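Local coordinates for protein quinoline 2-oxidoreductase medium subunit (PDB 1T3Q) that binds FAD as the flavin subunit of a molybdenum hydroxylase that oxidises quinoline, and probably passes electrons within that enzyme, at residues 68-73 with 166-171; 74-79 with 108-113; 95-100 with 122-127. One frame throughout, in Å; residues are numbered along the deposited sequence.

Interaction 1 (68-73 with 166-171); sequences ILSVGA and LVRVEI. With FAD (flavin-adenine dinucleotide), chain R.
L69 and V71 pair with I171 and V169 as neighbouring antiparallel strands in the five-stranded sheet of the PCMH-type FAD-binding domain, where strand 68-72 lies between strands 62-65 and 165-172. L69 with I171 and V71 with V169 are the hydrogen-bonded pairs. Each is closed by two backbone bonds, among them V71 N to V169 O (2.8 Å). A fifth bond, from A73 N to V167 O (2.9 Å), is made where the first chain is already leaving the sheet. S70 with E170 and G72 with R168 are the non-hydrogen-bonded pairs.

The two faces have different character. L69, V71, V169 and I171 are buried; V71 and V169 pack on L111 of helix 111-117, and V169 and I171 also on M128 of helix 123-130, so branched aliphatic residues suit this side. The other face is polar. G72 has no side chain, and R168 CB comes to 4.0 Å from its CA.

At one end the second strand becomes part of the cofactor pocket. L166 N donates to the adenine N1A (2.9 Å) and L166 O accepts from N6A (3.0 Å), so the backbone reads this edge of the base without any polar side chain. A73 CB lies beside N6A at the rim of the base (3.6 Å), where a small residue suits the space.

R168, which also makes a cation-pi contact with Y136, starts with CG between its own N and carbonyl carbon (chi1 62°), then runs extended past S70, whose OG lies 3.3 Å from R168 CD. Its NE makes a salt bridge to the anti side of E170 OE1 at 2.9 Å, the acceptor lying in the guanidinium plane.

Interaction 2 (74-79 with 108-113); sequences MVTHFR and RGTLGG. With FAD (flavin-adenine dinucleotide), chain R.
The FAD pocket is lined here by two loops, each leading into a helix, and H77 and T110 reach the cofactor from the place where the loops cross. Their backbones meet in a single bridge between T76 and T110. L111 N donates to V75 O (3.0 Å), and H77 N donates to G109 O (2.8 Å).

The H77 ring lies flat over the G109-T110 peptide, with G109 O and T110 N toward the rim of one face, while CE1 is 3.3 Å from T110 O. With CG anti to its carbonyl carbon (chi1 -60°), the ring extends past G109 so that NE2 shares a hydrogen bond with ribityl O2' of the FAD (3.0 Å). Histidine suits the place because it offers both a flat surface for the peptide and a polar edge atom for the sugar chain. G109 is squeezed between the ring and FAD O3', and a beta carbon there would collide with both.

T110 grips one phosphate oxygen twice: its OG1 donates to O1P at 2.7 Å and its N at 2.9 Å. Placing OG1 between the backbone N and the carbonyl carbon (chi1 67°) also lets OG1 accept from G113 N (2.9 Å), which makes T110 the N-cap of helix 111-117. G113 has no room for a side chain beside FAD O3P. T76 caps helix 77-82 in the same manner, through R79 N. A phosphate held at a capped helix N-terminus, where the dipole would be expected to steady its charge, is a classic solution of nucleotide-binding sites, used here in a PCMH-type FAD domain.

Interaction 3 (95-100 with 122-127); sequences KVLAHV and AEMPFL. With FAD (flavin-adenine dinucleotide), chain R.
V100 and E123 meet beside the pyrimidine ring of the flavin: V100 CG1 rests over one face of that ring, 3.7 Å from FAD C2, while E123 OE2 comes to the edge of the ring at N3, close to the ring plane. The imidazole of H99 has V96 O at its edge, in plane, and F180 of strand 177-183 meets it at a steep angle.

E123 OE2 accepts from flavin N3 at 2.8 Å, and E123 N adds a weak bond to flavin O2, with A122 CB 3.1 Å from the same O2. The side chain folds back to do this, bending at chi2 (76°), and slides past V100 in the opposite direction, leaving OE2 3.4 Å from V100 CG2. A carboxylate oxygen suits N3, which is an N-H donor. E182 of strand 177-183 brings a like charge close to OE1.

The contact joins helix 92-97 and the turn after it to the N-terminal part of helix 123-130 inside the FAD domain, a helix-to-helix seam closed by aliphatic packing. V96 forks: CG1 lies against E123 CB at 3.7 Å and the M124 CE methyl, the V96 and M124 side chains running past each other in opposite directions, whereas CG2 points tip to tip at L127 CD2 (3.7 Å). L97 crosses M124 at about a right angle. The unbranched M124 chain bends at chi2 and chi3, bringing CE against both L97 CD2 (3.8 Å) and V96 CG1.

With an alanine here in place of E123, flavin N3 would probably be left without its acceptor and a gap would open beside V100 CG2, giving the flavin ring more freedom to shift.

In the fold
All three contacts lie in the FAD-binding domain and touch the same extended cofactor: interaction 1 at the adenine, interaction 2 at the phosphate and ribityl chain, interaction 3 at the flavin ring. The centres of 1 and 2 are about 11 Å apart, those of 2 and 3 about 12 Å, and those of 1 and 3 about 15 Å. Interaction 2 bridges the others: A73 O probably accepts a hydrogen bond from G112 N, V71 packs on L111, which also meets M124, and H77 lies against V100. Along the chain, 68-73 leads straight into 74-79 and helix 111-117 into helix 123-130, so strand ends, capped helix and helix pair together line one continuous FAD groove.

Interaction 1 (68-73 with 166-171)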
loop_
_atom_site.group_PDB
_atom_site.type_symbol
_atom_site.label_atom_id
_atom_site.label_comp_id
_atom_site.label_asym_id
_atom_site.label_seq_id
_atom_site.Cartn_x
_atom_site.Cartn_y
_atom_site.Cartn_z
ATOM N N ILE C 68 45.550 34.404 31.795
ATOM C CA ILE C 68 44.166 34.451 31.327
ATOM C C ILE C 68 43.831 33.463 30.210
ATOM O O ILE C 68 44.573 33.313 29.238
ATOM C CB ILE C 68 43.773 35.886 30.899
ATOM C CG1 ILE C 68 43.069 35.885 29.546
ATOM C CG2 ILE C 68 44.991 36.770 30.876
ATOM C CD1 ILE C 68 42.637 37.269 29.117
ATOM N N LEU C 69 42.696 32.792 30.372
ATOM C CA LEU C 69 42.220 31.797 29.422
ATOM C C LEU C 69 41.288 32.475 28.429
ATOM O O LEU C 69 40.333 33.137 28.831
ATOM C CB LEU C 69 41.466 30.704 30.179
ATOM C CG LEU C 69 41.218 29.331 29.555
ATOM C CD1 LEU C 69 39.843 28.875 30.007
ATOM C CD2 LEU C 69 41.297 29.370 28.038
ATOM N N SER C 70 41.584 32.329 27.141
ATOM C CA SER C 70 40.756 32.916 26.096
ATOM C C SER C 70 39.944 31.810 25.418
ATOM O O SER C 70 40.506 30.861 24.864
ATOM C CB SER C 70 41.632 33.635 25.062
ATOM O OG SER C 70 40.837 34.230 24.047
ATOM N N VAL C 71 38.620 31.926 25.480
ATOM C CA VAL C 71 37.731 30.938 24.868
ATOM C C VAL C 71 36.858 31.614 23.815
ATOM O O VAL C 71 36.135 32.561 24.119
ATOM C CB VAL C 71 36.816 30.275 25.923
ATOM C CG1 VAL C 71 35.935 29.214 25.262
ATOM C CG2 VAL C 71 37.656 29.655 27.023
ATOM N N GLY C 72 36.940 31.124 22.581
ATOM C CA GLY C 72 36.160 31.692 21.495
ATOM C C GLY C 72 34.674 31.440 21.667
ATOM O O GLY C 72 34.274 30.446 22.268
ATOM N N ALA C 73 33.859 32.342 21.129
ATOM C CA ALA C 73 32.407 32.236 21.234
ATOM C C ALA C 73 31.820 30.946 20.659
ATOM O O ALA C 73 30.787 30.469 21.138
ATOM C CB ALA C 73 31.756 33.441 20.560
ATOM N N LEU C 166 29.553 38.567 19.750
ATOM C CA LEU C 166 30.406 38.211 20.873
ATOM C C LEU C 166 31.502 37.384 20.208
ATOM O O LEU C 166 31.214 36.389 19.547
ATOM C CB LEU C 166 29.637 37.344 21.876
ATOM C CG LEU C 166 30.035 37.411 23.353
ATOM C CD1 LEU C 166 29.382 36.253 24.095
ATOM C CD2 LEU C 166 31.538 37.360 23.510
ATOM N N VAL C 167 32.755 37.788 20.371
ATOM C CA VAL C 167 33.851 37.072 19.736
ATOM C C VAL C 167 34.547 36.062 20.630
ATOM O O VAL C 167 34.839 34.942 20.211
ATOM C CB VAL C 167 34.898 38.063 19.199
ATOM C CG1 VAL C 167 36.113 37.310 18.672
ATOM C CG2 VAL C 167 34.274 38.906 18.102
ATOM N N ARG C 168 34.834 36.460 21.858
ATOM C CA ARG C 168 35.505 35.563 22.783
ATOM C C ARG C 168 35.306 36.027 24.207
ATOM O O ARG C 168 34.850 37.141 24.458
ATOM C CB ARG C 168 37.006 35.493 22.477
ATOM C CG ARG C 168 37.730 36.821 22.636
ATOM C CD ARG C 168 39.244 36.656 22.577
ATOM N NE ARG C 168 39.917 37.930 22.819
ATOM C CZ ARG C 168 39.929 38.940 21.956
ATOM N NH1 ARG C 168 40.556 40.065 22.262
ATOM N NH2 ARG C 168 39.331 38.820 20.779
ATOM N N VAL C 169 35.638 35.143 25.136
ATOM C CA VAL C 169 35.527 35.432 26.545
ATOM C C VAL C 169 36.900 35.182 27.133
ATOM O O VAL C 169 37.535 34.169 26.838
ATOM C CB VAL C 169 34.520 34.499 27.239
ATOM C CG1 VAL C 169 34.468 34.815 28.724
ATOM C CG2 VAL C 169 33.147 34.655 26.607
ATOM N N GLU C 170 37.369 36.119 27.942
ATOM C CA GLU C 170 38.666 35.965 28.571
ATOM C C GLU C 170 38.436 35.792 30.061
ATOM O O GLU C 170 37.871 36.660 30.721
ATOM C CB GLU C 170 39.554 37.176 28.259
ATOM C CG GLU C 170 39.986 37.213 26.787
ATOM C CD GLU C 170 41.021 38.282 26.467
ATOM O OE1 GLU C 170 41.390 38.400 25.280
ATOM O OE2 GLU C 170 41.466 39.001 27.388
ATOM N N ILE C 171 38.853 34.640 30.573
ATOM C CA ILE C 171 38.683 34.312 31.981
ATOM C C ILE C 171 40.003 34.363 32.730
ATOM O O ILE C 171 40.944 33.647 32.389
ATOM C CB ILE C 171 38.110 32.892 32.158
ATOM C CG1 ILE C 171 36.870 32.713 31.284
ATOM C CG2 ILE C 171 37.763 32.650 33.622
ATOM C CD1 ILE C 171 36.313 31.306 31.307
HETATM P PA FAD R . 22.098 29.476 19.592
HETATM O O1A FAD R . 20.863 28.783 20.047
HETATM O O2A FAD R . 22.426 29.440 18.294
HETATM O O5B FAD R . 21.644 30.898 19.871
HETATM C C5B FAD R . 21.632 31.551 21.181
HETATM C C4B FAD R . 21.228 33.076 20.997
HETATM O O4B FAD R . 22.499 33.838 21.008
HETATM C C3B FAD R . 20.493 33.546 19.695
HETATM O O3B FAD R . 19.636 34.620 19.942
HETATM C C2B FAD R . 21.690 33.889 18.757
HETATM O O2B FAD R . 21.351 34.847 17.785
HETATM C C1B FAD R . 22.664 34.511 19.714
HETATM N N9A FAD R . 24.074 34.277 19.406
HETATM C C8A FAD R . 24.720 33.061 19.318
HETATM N N7A FAD R . 26.045 33.177 19.245
HETATM C C5A FAD R . 26.278 34.532 19.267
HETATM C C6A FAD R . 27.539 35.339 19.241
HETATM N N6A FAD R . 28.741 34.828 19.140
HETATM N N1A FAD R . 27.354 36.715 19.299
HETATM C C2A FAD R . 26.108 37.295 19.397
HETATM N N3A FAD R . 24.909 36.643 19.420
HETATM C C4A FAD R . 25.038 35.264 19.296
HETATM N N1 FAD R . 21.751 25.663 28.973
HETATM C C2 FAD R . 22.222 25.755 30.220
HETATM O O2 FAD R . 22.782 26.744 30.620
HETATM N N3 FAD R . 21.914 24.763 31.211
HETATM C C4 FAD R . 21.043 23.708 30.950
HETATM O O4 FAD R . 20.789 22.922 31.835
HETATM C C4X FAD R . 20.454 23.638 29.609
HETATM N N5 FAD R . 19.584 22.627 29.281
HETATM C C5X FAD R . 19.139 22.544 27.975
HETATM C C6 FAD R . 18.228 21.486 27.653
HETATM C C7 FAD R . 17.730 21.322 26.360
HETATM C C7M FAD R . 16.745 20.207 26.082
HETATM C C8 FAD R . 18.164 22.240 25.280
HETATM C C8M FAD R . 17.670 22.118 23.859
HETATM C C9 FAD R . 19.085 23.281 25.579
HETATM C C9A FAD R . 19.565 23.452 26.916
HETATM N N10 FAD R . 20.494 24.511 27.319
HETATM C C10 FAD R . 20.903 24.641 28.611
HETATM C "C1'" FAD R . 20.834 25.559 26.320
HETATM C "C2'" FAD R . 22.249 25.375 25.698
HETATM O "O2'" FAD R . 23.243 25.735 26.663
HETATM C "C3'" FAD R . 22.285 26.285 24.467
HETATM O "O3'" FAD R . 23.225 25.689 23.562
HETATM C "C4'" FAD R . 22.728 27.738 24.783
HETATM O "O4'" FAD R . 21.846 28.358 25.723
HETATM C "C5'" FAD R . 22.683 28.496 23.486
HETATM O "O5'" FAD R . 24.015 28.289 22.714
HETATM P P FAD R . 23.962 27.981 21.242
HETATM O O1P FAD R . 25.428 27.903 20.798
HETATM O O2P FAD R . 23.151 26.898 20.931
HETATM O O3P FAD R . 23.368 29.149 20.570
#

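Interaction 2 (74-79 with 108-113)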
loop_
_atom_site.group_PDB
_atom_site.type_symbol
_atom_site.label_atom_id
_atom_site.label_comp_id
_atom_site.label_asym_id
_atom_site.label_seq_id
_atom_site.Cartn_x
_atom_site.Cartn_y
_atom_site.Cartn_z
ATOM N N MET C 74 32.465 30.378 19.644
ATOM C CA MET C 74 31.952 29.160 19.027
ATOM C C MET C 74 32.500 27.858 19.610
ATOM O O MET C 74 32.327 26.783 19.029
ATOM C CB MET C 74 32.178 29.204 17.514
ATOM C CG MET C 74 31.249 30.176 16.787
ATOM S SD MET C 74 29.484 29.768 17.046
ATOM C CE MET C 74 29.251 28.548 15.776
ATOM N N VAL C 75 33.164 27.955 20.755
ATOM C CA VAL C 75 33.697 26.770 21.423
ATOM C C VAL C 75 32.499 26.074 22.077
ATOM O O VAL C 75 31.784 26.680 22.872
ATOM C CB VAL C 75 34.738 27.156 22.508
ATOM C CG1 VAL C 75 35.150 25.928 23.305
ATOM C CG2 VAL C 75 35.961 27.792 21.847
ATOM N N THR C 76 32.282 24.808 21.727
ATOM C CA THR C 76 31.158 24.039 22.260
ATOM C C THR C 76 31.308 23.683 23.733
ATOM O O THR C 76 32.417 23.637 24.259
ATOM C CB THR C 76 30.960 22.721 21.472
ATOM O OG1 THR C 76 32.150 21.922 21.565
ATOM C CG2 THR C 76 30.664 23.016 20.008
ATOM N N HIS C 77 30.185 23.438 24.403
ATOM C CA HIS C 77 30.233 23.055 25.806
ATOM C C HIS C 77 31.119 21.813 25.889
ATOM O O HIS C 77 31.932 21.673 26.806
ATOM C CB HIS C 77 28.842 22.709 26.341
ATOM C CG HIS C 77 27.855 23.831 26.251
ATOM N ND1 HIS C 77 28.202 25.150 26.448
ATOM C CD2 HIS C 77 26.519 23.823 26.031
ATOM C CE1 HIS C 77 27.123 25.906 26.354
ATOM N NE2 HIS C 77 26.088 25.125 26.103
ATOM N N PHE C 78 30.958 20.919 24.915
ATOM C CA PHE C 78 31.747 19.693 24.871
ATOM C C PHE C 78 33.251 19.950 24.889
ATOM O O PHE C 78 33.979 19.330 25.664
ATOM C CB PHE C 78 31.419 18.873 23.621
ATOM C CG PHE C 78 32.395 17.761 23.372
ATOM C CD1 PHE C 78 32.381 16.617 24.163
ATOM C CD2 PHE C 78 33.374 17.886 22.390
ATOM C CE1 PHE C 78 33.331 15.612 23.983
ATOM C CE2 PHE C 78 34.327 16.888 22.202
ATOM C CZ PHE C 78 34.305 15.749 23.001
ATOM N N ARG C 79 33.720 20.841 24.022
ATOM C CA ARG C 79 35.146 21.144 23.963
ATOM C C ARG C 79 35.611 21.785 25.264
ATOM O O ARG C 79 36.661 21.431 25.794
ATOM C CB ARG C 79 35.456 22.067 22.780
ATOM C CG ARG C 79 35.340 21.393 21.421
ATOM C CD ARG C 79 35.717 22.360 20.310
ATOM N NE ARG C 79 37.085 22.856 20.458
ATOM C CZ ARG C 79 37.514 24.018 19.970
ATOM N NH1 ARG C 79 38.775 24.392 20.148
ATOM N NH2 ARG C 79 36.676 24.814 19.316
ATOM N N ARG C 108 26.605 20.606 20.617
ATOM C CA ARG C 108 26.289 21.711 19.706
ATOM C C ARG C 108 26.299 23.080 20.377
ATOM O O ARG C 108 26.705 24.073 19.767
ATOM C CB ARG C 108 24.916 21.503 19.049
ATOM C CG ARG C 108 24.861 20.374 18.030
ATOM C CD ARG C 108 23.604 20.475 17.163
ATOM N NE ARG C 108 23.605 21.665 16.306
ATOM C CZ ARG C 108 24.322 21.794 15.191
ATOM N NH1 ARG C 108 24.256 22.917 14.482
ATOM N NH2 ARG C 108 25.093 20.798 14.770
ATOM N N GLY C 109 25.834 23.135 21.622
ATOM C CA GLY C 109 25.792 24.393 22.347
ATOM C C GLY C 109 27.164 25.018 22.510
ATOM O O GLY C 109 28.156 24.309 22.692
ATOM N N THR C 110 27.224 26.346 22.454
ATOM C CA THR C 110 28.493 27.056 22.583
ATOM C C THR C 110 28.492 28.052 23.737
ATOM O O THR C 110 27.437 28.456 24.233
ATOM C CB THR C 110 28.840 27.828 21.286
ATOM O OG1 THR C 110 27.905 28.899 21.097
ATOM C CG2 THR C 110 28.785 26.900 20.081
ATOM N N LEU C 111 29.686 28.448 24.161
ATOM C CA LEU C 111 29.830 29.413 25.242
ATOM C C LEU C 111 29.206 30.741 24.804
ATOM O O LEU C 111 28.412 31.339 25.534
ATOM C CB LEU C 111 31.319 29.608 25.572
ATOM C CG LEU C 111 31.658 30.660 26.635
ATOM C CD1 LEU C 111 31.000 30.289 27.966
ATOM C CD2 LEU C 111 33.176 30.760 26.792
ATOM N N GLY C 112 29.564 31.190 23.604
ATOM C CA GLY C 112 29.034 32.440 23.087
ATOM C C GLY C 112 27.520 32.437 22.956
ATOM O O GLY C 112 26.859 33.426 23.280
ATOM N N GLY C 113 26.967 31.328 22.475
ATOM C CA GLY C 113 25.526 31.229 22.323
ATOM C C GLY C 113 24.817 31.244 23.664
ATOM O O GLY C 113 23.766 31.870 23.822
HETATM P PA FAD R . 22.098 29.476 19.592
HETATM O O1A FAD R . 20.863 28.783 20.047
HETATM O O2A FAD R . 22.426 29.440 18.294
HETATM O O5B FAD R . 21.644 30.898 19.871
HETATM C C5B FAD R . 21.632 31.551 21.181
HETATM C C4B FAD R . 21.228 33.076 20.997
HETATM O O4B FAD R . 22.499 33.838 21.008
HETATM C C3B FAD R . 20.493 33.546 19.695
HETATM O O3B FAD R . 19.636 34.620 19.942
HETATM C C2B FAD R . 21.690 33.889 18.757
HETATM O O2B FAD R . 21.351 34.847 17.785
HETATM C C1B FAD R . 22.664 34.511 19.714
HETATM N N9A FAD R . 24.074 34.277 19.406
HETATM C C8A FAD R . 24.720 33.061 19.318
HETATM N N7A FAD R . 26.045 33.177 19.245
HETATM C C5A FAD R . 26.278 34.532 19.267
HETATM C C6A FAD R . 27.539 35.339 19.241
HETATM N N6A FAD R . 28.741 34.828 19.140
HETATM N N1A FAD R . 27.354 36.715 19.299
HETATM C C2A FAD R . 26.108 37.295 19.397
HETATM N N3A FAD R . 24.909 36.643 19.420
HETATM C C4A FAD R . 25.038 35.264 19.296
HETATM N N1 FAD R . 21.751 25.663 28.973
HETATM C C2 FAD R . 22.222 25.755 30.220
HETATM O O2 FAD R . 22.782 26.744 30.620
HETATM N N3 FAD R . 21.914 24.763 31.211
HETATM C C4 FAD R . 21.043 23.708 30.950
HETATM O O4 FAD R . 20.789 22.922 31.835
HETATM C C4X FAD R . 20.454 23.638 29.609
HETATM N N5 FAD R . 19.584 22.627 29.281
HETATM C C5X FAD R . 19.139 22.544 27.975
HETATM C C6 FAD R . 18.228 21.486 27.653
HETATM C C7 FAD R . 17.730 21.322 26.360
HETATM C C7M FAD R . 16.745 20.207 26.082
HETATM C C8 FAD R . 18.164 22.240 25.280
HETATM C C8M FAD R . 17.670 22.118 23.859
HETATM C C9 FAD R . 19.085 23.281 25.579
HETATM C C9A FAD R . 19.565 23.452 26.916
HETATM N N10 FAD R . 20.494 24.511 27.319
HETATM C C10 FAD R . 20.903 24.641 28.611
HETATM C "C1'" FAD R . 20.834 25.559 26.320
HETATM C "C2'" FAD R . 22.249 25.375 25.698
HETATM O "O2'" FAD R . 23.243 25.735 26.663
HETATM C "C3'" FAD R . 22.285 26.285 24.467
HETATM O "O3'" FAD R . 23.225 25.689 23.562
HETATM C "C4'" FAD R . 22.728 27.738 24.783
HETATM O "O4'" FAD R . 21.846 28.358 25.723
HETATM C "C5'" FAD R . 22.683 28.496 23.486
HETATM O "O5'" FAD R . 24.015 28.289 22.714
HETATM P P FAD R . 23.962 27.981 21.242
HETATM O O1P FAD R . 25.428 27.903 20.798
HETATM O O2P FAD R . 23.151 26.898 20.931
HETATM O O3P FAD R . 23.368 29.149 20.570
#

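Interaction 3 (95-100 with 122-127)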
loop_
_atom_site.group_PDB
_atom_site.type_symbol
_atom_site.label_atom_id
_atom_site.label_comp_id
_atom_site.label_asym_id
_atom_site.label_seq_id
_atom_site.Cartn_x
_atom_site.Cartn_y
_atom_site.Cartn_z
ATOM N N LYS C 95 33.794 21.392 35.377
ATOM C CA LYS C 95 32.980 20.809 36.438
ATOM C C LYS C 95 31.569 21.397 36.423
ATOM O O LYS C 95 30.594 20.726 36.775
ATOM C CB LYS C 95 33.643 21.014 37.803
ATOM C CG LYS C 95 34.966 20.266 37.927
ATOM C CD LYS C 95 35.383 20.041 39.370
ATOM C CE LYS C 95 35.675 21.340 40.086
ATOM N NZ LYS C 95 36.209 21.070 41.451
ATOM N N VAL C 96 31.462 22.652 36.000
ATOM C CA VAL C 96 30.169 23.321 35.921
ATOM C C VAL C 96 29.406 22.816 34.696
ATOM O O VAL C 96 28.194 22.594 34.749
ATOM C CB VAL C 96 30.335 24.858 35.808
ATOM C CG1 VAL C 96 28.981 25.513 35.552
ATOM C CG2 VAL C 96 30.950 25.414 37.093
ATOM N N LEU C 97 30.130 22.624 33.597
ATOM C CA LEU C 97 29.537 22.159 32.349
ATOM C C LEU C 97 28.917 20.768 32.442
ATOM O O LEU C 97 28.089 20.401 31.609
ATOM C CB LEU C 97 30.584 22.198 31.235
ATOM C CG LEU C 97 30.952 23.613 30.776
ATOM C CD1 LEU C 97 32.232 23.588 29.961
ATOM C CD2 LEU C 97 29.804 24.194 29.966
ATOM N N ALA C 98 29.311 19.995 33.448
ATOM C CA ALA C 98 28.757 18.660 33.628
ATOM C C ALA C 98 27.264 18.755 33.955
ATOM O O ALA C 98 26.502 17.816 33.720
ATOM C CB ALA C 98 29.490 17.932 34.752
ATOM N N HIS C 99 26.859 19.901 34.491
ATOM C CA HIS C 99 25.469 20.148 34.868
ATOM C C HIS C 99 24.636 20.707 33.717
ATOM O O HIS C 99 23.407 20.723 33.785
ATOM C CB HIS C 99 25.416 21.133 36.043
ATOM C CG HIS C 99 25.978 20.587 37.319
ATOM N ND1 HIS C 99 25.257 19.760 38.154
ATOM C CD2 HIS C 99 27.198 20.727 37.890
ATOM C CE1 HIS C 99 26.009 19.415 39.185
ATOM N NE2 HIS C 99 27.191 19.987 39.047
ATOM N N VAL C 100 25.299 21.164 32.661
ATOM C CA VAL C 100 24.589 21.740 31.525
ATOM C C VAL C 100 23.992 20.714 30.562
ATOM O O VAL C 100 24.715 19.979 29.884
ATOM C CB VAL C 100 25.510 22.702 30.736
ATOM C CG1 VAL C 100 24.803 23.207 29.486
ATOM C CG2 VAL C 100 25.905 23.876 31.626
ATOM N N ALA C 122 20.732 29.795 33.256
ATOM C CA ALA C 122 21.882 29.136 32.639
ATOM C C ALA C 122 23.155 29.217 33.476
ATOM O O ALA C 122 23.380 30.194 34.192
ATOM C CB ALA C 122 22.137 29.732 31.259
ATOM N N GLU C 123 23.992 28.189 33.368
ATOM C CA GLU C 123 25.244 28.136 34.115
ATOM C C GLU C 123 26.330 29.108 33.650
ATOM O O GLU C 123 26.960 29.768 34.474
ATOM C CB GLU C 123 25.827 26.712 34.097
ATOM C CG GLU C 123 25.159 25.735 35.053
ATOM C CD GLU C 123 23.811 25.248 34.555
ATOM O OE1 GLU C 123 23.085 24.582 35.328
ATOM O OE2 GLU C 123 23.477 25.526 33.384
ATOM N N MET C 124 26.554 29.198 32.343
ATOM C CA MET C 124 27.610 30.072 31.830
ATOM C C MET C 124 27.489 31.562 32.169
ATOM O O MET C 124 28.472 32.182 32.573
ATOM C CB MET C 124 27.781 29.876 30.322
ATOM C CG MET C 124 28.343 28.506 29.942
ATOM S SD MET C 124 29.916 28.081 30.753
ATOM C CE MET C 124 29.346 27.195 32.198
ATOM N N PRO C 125 26.296 32.161 32.004
ATOM C CA PRO C 125 26.209 33.587 32.343
ATOM C C PRO C 125 26.556 33.802 33.813
ATOM O O PRO C 125 27.232 34.766 34.169
ATOM C CB PRO C 125 24.752 33.930 32.039
ATOM C CG PRO C 125 24.426 33.003 30.898
ATOM C CD PRO C 125 25.061 31.695 31.351
ATOM N N PHE C 126 26.083 32.893 34.662
ATOM C CA PHE C 126 26.343 32.968 36.091
ATOM C C PHE C 126 27.822 32.776 36.404
ATOM O O PHE C 126 28.403 33.532 37.183
ATOM C CB PHE C 126 25.541 31.895 36.841
ATOM C CG PHE C 126 26.060 31.612 38.227
ATOM C CD1 PHE C 126 25.853 32.517 39.265
ATOM C CD2 PHE C 126 26.796 30.458 38.484
ATOM C CE1 PHE C 126 26.374 32.278 40.541
ATOM C CE2 PHE C 126 27.322 30.209 39.754
ATOM C CZ PHE C 126 27.111 31.121 40.785
ATOM N N LEU C 127 28.425 31.758 35.801
ATOM C CA LEU C 127 29.832 31.457 36.051
ATOM C C LEU C 127 30.798 32.528 35.553
ATOM O O LEU C 127 31.702 32.949 36.280
ATOM C CB LEU C 127 30.206 30.112 35.427
ATOM C CG LEU C 127 31.615 29.616 35.761
ATOM C CD1 LEU C 127 31.729 29.359 37.262
ATOM C CD2 LEU C 127 31.908 28.344 34.980
HETATM P PA FAD R . 22.098 29.476 19.592
HETATM O O1A FAD R . 20.863 28.783 20.047
HETATM O O2A FAD R . 22.426 29.440 18.294
HETATM O O5B FAD R . 21.644 30.898 19.871
HETATM C C5B FAD R . 21.632 31.551 21.181
HETATM C C4B FAD R . 21.228 33.076 20.997
HETATM O O4B FAD R . 22.499 33.838 21.008
HETATM C C3B FAD R . 20.493 33.546 19.695
HETATM O O3B FAD R . 19.636 34.620 19.942
HETATM C C2B FAD R . 21.690 33.889 18.757
HETATM O O2B FAD R . 21.351 34.847 17.785
HETATM C C1B FAD R . 22.664 34.511 19.714
HETATM N N9A FAD R . 24.074 34.277 19.406
HETATM C C8A FAD R . 24.720 33.061 19.318
HETATM N N7A FAD R . 26.045 33.177 19.245
HETATM C C5A FAD R . 26.278 34.532 19.267
HETATM C C6A FAD R . 27.539 35.339 19.241
HETATM N N6A FAD R . 28.741 34.828 19.140
HETATM N N1A FAD R . 27.354 36.715 19.299
HETATM C C2A FAD R . 26.108 37.295 19.397
HETATM N N3A FAD R . 24.909 36.643 19.420
HETATM C C4A FAD R . 25.038 35.264 19.296
HETATM N N1 FAD R . 21.751 25.663 28.973
HETATM C C2 FAD R . 22.222 25.755 30.220
HETATM O O2 FAD R . 22.782 26.744 30.620
HETATM N N3 FAD R . 21.914 24.763 31.211
HETATM C C4 FAD R . 21.043 23.708 30.950
HETATM O O4 FAD R . 20.789 22.922 31.835
HETATM C C4X FAD R . 20.454 23.638 29.609
HETATM N N5 FAD R . 19.584 22.627 29.281
HETATM C C5X FAD R . 19.139 22.544 27.975
HETATM C C6 FAD R . 18.228 21.486 27.653
HETATM C C7 FAD R . 17.730 21.322 26.360
HETATM C C7M FAD R . 16.745 20.207 26.082
HETATM C C8 FAD R . 18.164 22.240 25.280
HETATM C C8M FAD R . 17.670 22.118 23.859
HETATM C C9 FAD R . 19.085 23.281 25.579
HETATM C C9A FAD R . 19.565 23.452 26.916
HETATM N N10 FAD R . 20.494 24.511 27.319
HETATM C C10 FAD R . 20.903 24.641 28.611
HETATM C "C1'" FAD R . 20.834 25.559 26.320
HETATM C "C2'" FAD R . 22.249 25.375 25.698
HETATM O "O2'" FAD R . 23.243 25.735 26.663
HETATM C "C3'" FAD R . 22.285 26.285 24.467
HETATM O "O3'" FAD R . 23.225 25.689 23.562
HETATM C "C4'" FAD R . 22.728 27.738 24.783
HETATM O "O4'" FAD R . 21.846 28.358 25.723
HETATM C "C5'" FAD R . 22.683 28.496 23.486
HETATM O "O5'" FAD R . 24.015 28.289 22.714
HETATM P P FAD R . 23.962 27.981 21.242
HETATM O O1P FAD R . 25.428 27.903 20.798
HETATM O O2P FAD R . 23.151 26.898 20.931
HETATM O O3P FAD R . 23.368 29.149 20.570
#